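Local coordinates for protein glycoside transferase (Listeria monocytogenes, PDB 6R2M) that probably acts on exopolysaccharide as an extracellular, largely helical glycoside hydrolase, and may have transferase activity, at residues A[48-53]-A[85-90]; A[95-100]-A[144-149]. All blocks are in the same frame, centred on the assembly; numbering follows the deposited sequence.

Interaction 1 (A[48-53]-A[85-90]); sequences YLAESI and NFIKWE
L49 turns its CG anti to its own carbonyl carbon (chi1 -58°), whereas W89 holds its CG between backbone N and carbonyl carbon (chi1 74°); together these torsions bring L49 CD2 to 3.6 Å from W89 CZ3, an oblique approach to the six-membered ring of the indole. The backbones are fixed by a single bridge. A50 N donates to W89 O at 2.8 Å with a nearly straight N-H...O angle of 168°, arriving from above the carbonyl plane. A water grips the same oxygen, donating to W89 O and accepting from E51 N, so the first turn of the helix that follows L49, its N-cap residue, is tied to the loop twice. A50 CB also lies 3.4 Å from K88 O and 4.0 Å from I87 CG2. One residue earlier, Y48 O receives a CA-H...O contact from E90 CA at 3.3 Å, and a second water joins Y48 N to E90 OE1, an oxygen also bonded to H47. The contact therefore seats the start of helix 50-62 on the loop before helix 100-116: I53 faces helix 66-79, while I87 reaches helices 100-116 and 120-136.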
loop_
_atom_site.group_PDB
_atom_site.type_symbol
_atom_site.label_atom_id
_atom_site.label_comp_id
_atom_site.label_asym_id
_atom_site.label_seq_id
_atom_site.Cartn_x
_atom_site.Cartn_y
_atom_site.Cartn_z
ATOM N N TYR A 48 -10.721 2.701 11.362
ATOM C CA TYR A 48 -11.347 2.035 10.223
ATOM C C TYR A 48 -10.794 2.698 8.965
ATOM O O TYR A 48 -11.348 3.674 8.465
ATOM C CB TYR A 48 -12.868 2.130 10.306
ATOM C CG TYR A 48 -13.370 1.754 11.676
ATOM C CD1 TYR A 48 -13.359 0.430 12.095
ATOM C CD2 TYR A 48 -13.812 2.726 12.557
ATOM C CE1 TYR A 48 -13.800 0.082 13.370
ATOM C CE2 TYR A 48 -14.257 2.392 13.822
ATOM C CZ TYR A 48 -14.245 1.072 14.220
ATOM O OH TYR A 48 -14.692 0.740 15.482
ATOM N N LEU A 49 -9.701 2.135 8.449
ATOM C CA LEU A 49 -8.822 2.816 7.498
ATOM C C LEU A 49 -9.209 2.533 6.049
ATOM O O LEU A 49 -9.544 1.401 5.696
ATOM C CB LEU A 49 -7.371 2.369 7.712
ATOM C CG LEU A 49 -6.804 2.605 9.121
ATOM C CD1 LEU A 49 -5.502 1.840 9.297
ATOM C CD2 LEU A 49 -6.557 4.088 9.323
ATOM N N ALA A 50 -9.148 3.577 5.204
ATOM C CA ALA A 50 -9.261 3.346 3.768
ATOM C C ALA A 50 -8.170 2.408 3.292
ATOM O O ALA A 50 -8.368 1.648 2.330
ATOM C CB ALA A 50 -9.205 4.677 3.001
ATOM N N GLU A 51 -7.014 2.454 3.953
ATOM C CA GLU A 51 -5.919 1.550 3.652
ATOM C C GLU A 51 -6.352 0.098 3.812
ATOM O O GLU A 51 -6.099 -0.743 2.934
ATOM C CB GLU A 51 -4.755 1.883 4.584
ATOM C CG GLU A 51 -3.580 0.946 4.509
ATOM C CD GLU A 51 -2.533 1.349 5.510
ATOM O OE1 GLU A 51 -2.677 0.990 6.696
ATOM O OE2 GLU A 51 -1.588 2.043 5.109
ATOM N N SER A 52 -7.029 -0.205 4.917
ATOM C CA SER A 52 -7.426 -1.580 5.195
ATOM C C SER A 52 -8.465 -2.084 4.201
ATOM O O SER A 52 -8.321 -3.186 3.657
ATOM C CB SER A 52 -7.950 -1.712 6.620
ATOM O OG SER A 52 -6.993 -1.264 7.545
ATOM N N ILE A 53 -9.526 -1.301 3.947
ATOM C CA ILE A 53 -10.547 -1.774 3.012
ATOM C C ILE A 53 -9.954 -1.905 1.612
ATOM O O ILE A 53 -10.267 -2.855 0.888
ATOM C CB ILE A 53 -11.812 -0.880 3.050
ATOM C CG1 ILE A 53 -12.953 -1.517 2.248
ATOM C CG2 ILE A 53 -11.533 0.532 2.525
ATOM C CD1 ILE A 53 -14.302 -0.798 2.423
ATOM N N ASN A 85 -16.871 12.755 -4.172
ATOM C CA ASN A 85 -16.076 11.663 -4.719
ATOM C C ASN A 85 -14.665 11.617 -4.150
ATOM O O ASN A 85 -13.755 11.094 -4.793
ATOM C CB ASN A 85 -16.020 11.718 -6.246
ATOM C CG ASN A 85 -17.373 11.505 -6.873
ATOM O OD1 ASN A 85 -17.955 10.430 -6.757
ATOM N ND2 ASN A 85 -17.887 12.533 -7.539
ATOM N N PHE A 86 -14.473 12.148 -2.945
ATOM C CA PHE A 86 -13.243 11.931 -2.197
ATOM C C PHE A 86 -13.387 10.685 -1.336
ATOM O O PHE A 86 -14.496 10.300 -0.951
ATOM C CB PHE A 86 -12.911 13.131 -1.304
ATOM C CG PHE A 86 -12.570 14.384 -2.066
ATOM C CD1 PHE A 86 -11.278 14.624 -2.500
ATOM C CD2 PHE A 86 -13.557 15.315 -2.350
ATOM C CE1 PHE A 86 -10.978 15.793 -3.205
ATOM C CE2 PHE A 86 -13.271 16.469 -3.064
ATOM C CZ PHE A 86 -11.980 16.703 -3.490
ATOM N N ILE A 87 -12.261 10.044 -1.043
ATOM C CA ILE A 87 -12.229 8.876 -0.159
ATOM C C ILE A 87 -11.603 9.329 1.153
ATOM O O ILE A 87 -10.410 9.651 1.195
ATOM C CB ILE A 87 -11.443 7.699 -0.766
ATOM C CG1 ILE A 87 -12.069 7.217 -2.075
ATOM C CG2 ILE A 87 -11.410 6.528 0.233
ATOM C CD1 ILE A 87 -11.244 6.139 -2.787
ATOM N N LYS A 88 -12.402 9.379 2.226
ATOM C CA LYS A 88 -11.853 9.667 3.550
ATOM C C LYS A 88 -10.774 8.651 3.913
ATOM O O LYS A 88 -10.958 7.450 3.718
ATOM C CB LYS A 88 -12.960 9.611 4.600
ATOM C CG LYS A 88 -14.022 10.666 4.481
ATOM C CD LYS A 88 -15.036 10.436 5.583
ATOM C CE LYS A 88 -16.101 11.508 5.612
ATOM N NZ LYS A 88 -17.062 11.222 6.711
ATOM N N TRP A 89 -9.648 9.122 4.465
ATOM C CA TRP A 89 -8.593 8.165 4.808
ATOM C C TRP A 89 -9.002 7.266 5.974
ATOM O O TRP A 89 -8.439 6.179 6.124
ATOM C CB TRP A 89 -7.261 8.886 5.095
ATOM C CG TRP A 89 -7.191 9.602 6.409
ATOM C CD1 TRP A 89 -7.510 10.911 6.654
ATOM C CD2 TRP A 89 -6.761 9.053 7.667
ATOM N NE1 TRP A 89 -7.303 11.205 7.986
ATOM C CE2 TRP A 89 -6.847 10.083 8.626
ATOM C CE3 TRP A 89 -6.300 7.795 8.074
ATOM C CZ2 TRP A 89 -6.509 9.890 9.970
ATOM C CZ3 TRP A 89 -5.961 7.608 9.410
ATOM C CH2 TRP A 89 -6.069 8.646 10.341
ATOM N N GLU A 90 -9.980 7.681 6.787
ATOM C CA GLU A 90 -10.618 6.778 7.743
ATOM C C GLU A 90 -12.082 7.177 7.881
ATOM O O GLU A 90 -12.473 8.310 7.585
ATOM C CB GLU A 90 -9.896 6.768 9.103
ATOM C CG GLU A 90 -10.054 8.023 9.942
ATOM C CD GLU A 90 -9.402 7.878 11.315
ATOM O OE1 GLU A 90 -9.155 6.723 11.741
ATOM O OE2 GLU A 90 -9.137 8.915 11.956
HETATM O O HOH W 1 -11.637 5.262 11.985
HETATM O O HOH W 2 -6.159 4.901 5.371
#

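Interaction 2 (A[95-100]-A[144-149]); sequences TTTNAI and VDFYDF
F149 lays one face of its ring against the carbonyl of T96, whose oxygen stands 3.3 Å from the ring plane, over its centre. The torsion explains the overlap: with CG between backbone N and carbonyl carbon (chi1 46°), the ring folds back over the peptide that its own backbone binds, F149 N donating to T96 O at 3.0 Å. That bond is bent (N-H...O 138°), and D148 CA adds a CA-H...O contact to the same oxygen, which is thus approached by three groups. T96 OG1 donates to D148 OD2 at 2.8 Å from above the carboxylate plane; D148 OD1 accepts from V150 N and H151 N, the former closing an Asx turn, so both carboxylate oxygens are engaged. Further along, N98 OD1 takes Y147 N in its carbonyl plane at 2.8 Å, almost straight at 168°. Because N98 ND2 donates to D103, the rotation of the amide is fixed from both ends. N98 N, by contrast, is buried with no partner in the model. T97 CG2 touches F146 CD1 at 3.7 Å. At the far end I100 N, just past the N-cap residue A99, donates to D145 O at 3.0 Å, and I100 CD1 packs 3.3 Å from V144 O. The two segments run roughly antiparallel, yet one strand-like bond is supplied by an asparagine side chain instead of a main-chain carbonyl. This is irregular, beta-like pairing of an interhelical loop with the edge of a short hairpin, 147-148 and 153-154, at the entry to helix 100-116.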
loop_
_atom_site.group_PDB
_atom_site.type_symbol
_atom_site.label_atom_id
_atom_site.label_comp_id
_atom_site.label_asym_id
_atom_site.label_seq_id
_atom_site.Cartn_x
_atom_site.Cartn_y
_atom_site.Cartn_z
ATOM N N THR A 95 -13.311 13.231 9.828
ATOM C CA THR A 95 -12.226 13.134 8.857
ATOM C C THR A 95 -12.517 14.036 7.674
ATOM O O THR A 95 -13.577 13.930 7.053
ATOM C CB THR A 95 -12.056 11.689 8.389
ATOM O OG1 THR A 95 -11.766 10.869 9.527
ATOM C CG2 THR A 95 -10.904 11.571 7.371
ATOM N N THR A 96 -11.557 14.891 7.330
ATOM C CA THR A 96 -11.774 15.881 6.283
ATOM C C THR A 96 -10.769 15.762 5.149
ATOM O O THR A 96 -10.713 16.659 4.301
ATOM C CB THR A 96 -11.723 17.305 6.849
ATOM O OG1 THR A 96 -10.444 17.541 7.445
ATOM C CG2 THR A 96 -12.827 17.511 7.890
ATOM N N THR A 97 -9.960 14.705 5.124
ATOM C CA THR A 97 -8.915 14.535 4.127
ATOM C C THR A 97 -8.937 13.118 3.571
ATOM O O THR A 97 -9.428 12.180 4.210
ATOM C CB THR A 97 -7.515 14.810 4.716
ATOM O OG1 THR A 97 -7.348 14.045 5.915
ATOM C CG2 THR A 97 -7.349 16.268 5.084
ATOM N N ASN A 98 -8.381 12.983 2.365
ATOM C CA ASN A 98 -8.040 11.691 1.784
ATOM C C ASN A 98 -6.584 11.363 2.125
ATOM O O ASN A 98 -5.932 12.057 2.907
ATOM C CB ASN A 98 -8.260 11.726 0.270
ATOM C CG ASN A 98 -7.268 12.643 -0.425
ATOM O OD1 ASN A 98 -6.861 13.653 0.138
ATOM N ND2 ASN A 98 -6.838 12.271 -1.632
ATOM N N ALA A 99 -6.053 10.299 1.523
ATOM C CA ALA A 99 -4.615 10.043 1.450
ATOM C C ALA A 99 -4.381 9.439 0.079
ATOM O O ALA A 99 -5.008 8.425 -0.247
ATOM C CB ALA A 99 -4.143 9.091 2.559
ATOM N N ILE A 100 -3.529 10.063 -0.747
ATOM C CA ILE A 100 -3.496 9.641 -2.150
ATOM C C ILE A 100 -3.102 8.178 -2.280
ATOM O O ILE A 100 -3.589 7.487 -3.178
ATOM C CB ILE A 100 -2.589 10.532 -3.023
ATOM C CG1 ILE A 100 -1.113 10.474 -2.590
ATOM C CG2 ILE A 100 -3.152 11.940 -3.112
ATOM C CD1 ILE A 100 -0.181 11.320 -3.490
ATOM N N VAL A 144 0.404 15.827 -4.079
ATOM C CA VAL A 144 0.706 16.028 -2.670
ATOM C C VAL A 144 -0.131 15.023 -1.872
ATOM O O VAL A 144 -1.016 14.356 -2.412
ATOM C CB VAL A 144 0.455 17.481 -2.210
ATOM C CG1 VAL A 144 1.395 18.437 -2.946
ATOM C CG2 VAL A 144 -1.000 17.893 -2.460
ATOM N N ASP A 145 0.157 14.920 -0.573
ATOM C CA ASP A 145 -0.339 13.765 0.183
ATOM C C ASP A 145 -1.855 13.717 0.262
ATOM O O ASP A 145 -2.439 12.628 0.364
ATOM C CB ASP A 145 0.223 13.772 1.600
ATOM C CG ASP A 145 1.698 13.436 1.640
ATOM O OD1 ASP A 145 2.207 12.827 0.675
ATOM O OD2 ASP A 145 2.355 13.809 2.634
ATOM N N PHE A 146 -2.505 14.872 0.273
ATOM C CA PHE A 146 -3.932 14.886 0.555
ATOM C C PHE A 146 -4.511 16.229 0.167
ATOM O O PHE A 146 -3.790 17.198 -0.084
ATOM C CB PHE A 146 -4.239 14.598 2.030
ATOM C CG PHE A 146 -3.644 15.583 2.988
ATOM C CD1 PHE A 146 -4.217 16.839 3.183
ATOM C CD2 PHE A 146 -2.528 15.240 3.722
ATOM C CE1 PHE A 146 -3.656 17.738 4.082
ATOM C CE2 PHE A 146 -1.968 16.132 4.620
ATOM C CZ PHE A 146 -2.540 17.377 4.803
ATOM N N TYR A 147 -5.831 16.245 0.086
ATOM C CA TYR A 147 -6.612 17.453 -0.083
ATOM C C TYR A 147 -7.649 17.455 1.025
ATOM O O TYR A 147 -8.339 16.448 1.237
ATOM C CB TYR A 147 -7.280 17.495 -1.461
ATOM C CG TYR A 147 -8.202 18.677 -1.689
ATOM C CD1 TYR A 147 -7.684 19.938 -1.922
ATOM C CD2 TYR A 147 -9.585 18.516 -1.688
ATOM C CE1 TYR A 147 -8.517 21.019 -2.144
ATOM C CE2 TYR A 147 -10.427 19.591 -1.910
ATOM C CZ TYR A 147 -9.878 20.836 -2.127
ATOM O OH TYR A 147 -10.699 21.914 -2.362
ATOM N N ASP A 148 -7.720 18.554 1.770
ATOM C CA ASP A 148 -8.785 18.726 2.752
ATOM C C ASP A 148 -10.005 19.274 2.025
ATOM O O ASP A 148 -10.018 20.431 1.592
ATOM C CB ASP A 148 -8.334 19.646 3.880
ATOM C CG ASP A 148 -9.299 19.650 5.034
ATOM O OD1 ASP A 148 -10.497 19.867 4.795
ATOM O OD2 ASP A 148 -8.859 19.431 6.184
ATOM N N PHE A 149 -11.019 18.437 1.857
ATOM C CA PHE A 149 -12.196 18.788 1.078
ATOM C C PHE A 149 -13.250 19.523 1.891
ATOM O O PHE A 149 -14.309 19.857 1.342
ATOM C CB PHE A 149 -12.807 17.525 0.454
ATOM C CG PHE A 149 -12.935 16.387 1.414
ATOM C CD1 PHE A 149 -13.990 16.348 2.317
ATOM C CD2 PHE A 149 -11.999 15.360 1.430
ATOM C CE1 PHE A 149 -14.115 15.301 3.218
ATOM C CE2 PHE A 149 -12.123 14.310 2.320
ATOM C CZ PHE A 149 -13.181 14.283 3.213
#

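In the fold
Interaction 1 closes before interaction 2 opens, so the two lie in series, yet their centres are only about 10 Å apart and on the same side of the chain's centre. They share the loop between helices 66-79 and 100-116, which meets the start of helix 50-62 through residues 85-90 and the hairpin strand 147-148 through residues 95-100. The loop also folds on itself: W89 N probably bonds to T97 O. Across the two contacts, the F86 ring meets those of Y147 and F149. Helix start, loop and hairpin are thus joined into one continuous set of contacts, consistent with loops joining the helices of an alpha/alpha-barrel-type glycoside hydrolase.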